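Local coordinates for protein apolipophorin III (Locusta migratoria, PDB 1AEP) that helps load diacylglycerol into the hemolymph lipoprotein lipophorin by covering its expanding hydrophobic surface, and so supports lipid transport during insect flight, at residues H110-Q113 / D114-T117. Numbering follows the deposited sequence.
Sequences HQWQ and DIAT
Four successive i to i+4 backbone bonds tie H110, Q111, W112 and Q113 to D114, I115, A116 and T117, the N of D114 lying 3.0 Å from O of H110 and the N of I115 a longer 3.3 Å from O of Q111. The two segments make one unbroken run of α-helix within helix 94-121 of this five-helix bundle, an amphipathic helix whose apolar side faces the other helices.

That inner side carries W112 and I115, three residues apart and both buried. Their side chains run alongside each other in the same direction, and the methyl CG2 of I115 approaches the benzo part of the indole at a slant, 3.8 Å from CE3 of W112. The same methyl also lies near O of W112. Beyond this pair, the ring of W112 meets F77 edge-to-face and packs on V11 and L14 of helix 7-25 and on A137, A138 and T141 of helix 131-154, while I115 also reaches F77. Such packing buries apolar surface in the lipid-free bundle.

Q111, partly exposed, lies at the boundary between this side and the outer one: its side chain packs against F77, N80 and L81 of helix 69-83, and its NE2 is hydrogen-bonded to OG of S84, just past the end of that helix. The outer side is polar, with H110, D114 and T117 exposed. At T117 the hydroxyl turns back along the helix: with OG1 beside its own backbone N (chi1 -80°) and anti to the carbonyl carbon, it comes within 3.3 Å of O of Q113, a weak bond beside the stronger one that the N of T117 makes to that oxygen at 3.0 Å, with an N-H...O angle of 175°.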
loop_
_atom_site.group_PDB
_atom_site.type_symbol
_atom_site.label_atom_id
_atom_site.label_comp_id
_atom_site.label_asym_id
_atom_site.label_seq_id
_atom_site.Cartn_x
_atom_site.Cartn_y
_atom_site.Cartn_z
ATOM N N HIS A 110 -1.782 5.486 5.588
ATOM C CA HIS A 110 -2.722 6.066 6.536
ATOM C C HIS A 110 -3.805 5.106 6.928
ATOM O O HIS A 110 -4.171 5.029 8.090
ATOM C CB HIS A 110 -3.279 7.395 6.110
ATOM C CG HIS A 110 -2.191 8.390 6.107
ATOM N ND1 HIS A 110 -2.268 9.502 5.287
ATOM C CD2 HIS A 110 -1.028 8.431 6.806
ATOM C CE1 HIS A 110 -1.150 10.181 5.505
ATOM N NE2 HIS A 110 -0.389 9.586 6.409
ATOM N N GLN A 111 -4.281 4.364 5.940
ATOM C CA GLN A 111 -5.298 3.366 6.132
ATOM C C GLN A 111 -4.799 2.203 6.995
ATOM O O GLN A 111 -5.569 1.581 7.727
ATOM C CB GLN A 111 -5.734 2.913 4.773
ATOM C CG GLN A 111 -7.060 3.550 4.400
ATOM C CD GLN A 111 -7.158 3.797 2.915
ATOM O OE1 GLN A 111 -7.231 4.935 2.433
ATOM N NE2 GLN A 111 -7.120 2.695 2.172
ATOM N N TRP A 112 -3.496 1.923 6.900
ATOM C CA TRP A 112 -2.869 0.896 7.687
ATOM C C TRP A 112 -2.758 1.354 9.122
ATOM O O TRP A 112 -3.010 0.587 10.042
ATOM C CB TRP A 112 -1.514 0.484 7.139
ATOM C CG TRP A 112 -1.742 -0.718 6.299
ATOM C CD1 TRP A 112 -1.687 -0.768 4.952
ATOM C CD2 TRP A 112 -2.126 -2.026 6.756
ATOM N NE1 TRP A 112 -2.019 -2.023 4.528
ATOM C CE2 TRP A 112 -2.259 -2.834 5.603
ATOM C CE3 TRP A 112 -2.317 -2.627 8.017
ATOM C CZ2 TRP A 112 -2.622 -4.201 5.659
ATOM C CZ3 TRP A 112 -2.702 -3.948 8.075
ATOM C CH2 TRP A 112 -2.855 -4.738 6.916
ATOM N N GLN A 113 -2.413 2.621 9.300
ATOM C CA GLN A 113 -2.315 3.164 10.633
ATOM C C GLN A 113 -3.674 3.127 11.320
ATOM O O GLN A 113 -3.790 2.677 12.448
ATOM C CB GLN A 113 -1.770 4.578 10.600
ATOM C CG GLN A 113 -0.377 4.618 9.959
ATOM C CD GLN A 113 0.352 5.943 10.128
ATOM O OE1 GLN A 113 1.547 5.971 10.500
ATOM N NE2 GLN A 113 -0.356 7.044 9.837
ATOM N N ASP A 114 -4.714 3.586 10.617
ATOM C CA ASP A 114 -6.092 3.586 11.123
ATOM C C ASP A 114 -6.483 2.229 11.701
ATOM O O ASP A 114 -6.833 2.106 12.865
ATOM C CB ASP A 114 -7.049 3.719 9.954
ATOM C CG ASP A 114 -7.729 5.029 9.942
ATOM O OD1 ASP A 114 -7.162 6.064 10.219
ATOM O OD2 ASP A 114 -9.004 4.932 9.588
ATOM N N ILE A 115 -6.481 1.197 10.843
ATOM C CA ILE A 115 -6.807 -0.141 11.272
ATOM C C ILE A 115 -5.930 -0.649 12.405
ATOM O O ILE A 115 -6.378 -1.411 13.247
ATOM C CB ILE A 115 -6.703 -1.096 10.133
ATOM C CG1 ILE A 115 -7.805 -2.114 10.309
ATOM C CG2 ILE A 115 -5.347 -1.763 10.178
ATOM C CD1 ILE A 115 -9.050 -1.674 9.558
ATOM N N ALA A 116 -4.651 -0.257 12.439
ATOM C CA ALA A 116 -3.756 -0.718 13.492
ATOM C C ALA A 116 -4.203 -0.204 14.851
ATOM O O ALA A 116 -4.308 -0.938 15.831
ATOM C CB ALA A 116 -2.347 -0.222 13.238
ATOM N N THR A 117 -4.448 1.094 14.885
ATOM C CA THR A 117 -4.932 1.822 16.032
ATOM C C THR A 117 -6.264 1.232 16.516
ATOM O O THR A 117 -6.494 1.016 17.699
ATOM C CB THR A 117 -5.105 3.274 15.509
ATOM O OG1 THR A 117 -3.867 3.976 15.468
ATOM C CG2 THR A 117 -6.229 4.027 16.171
#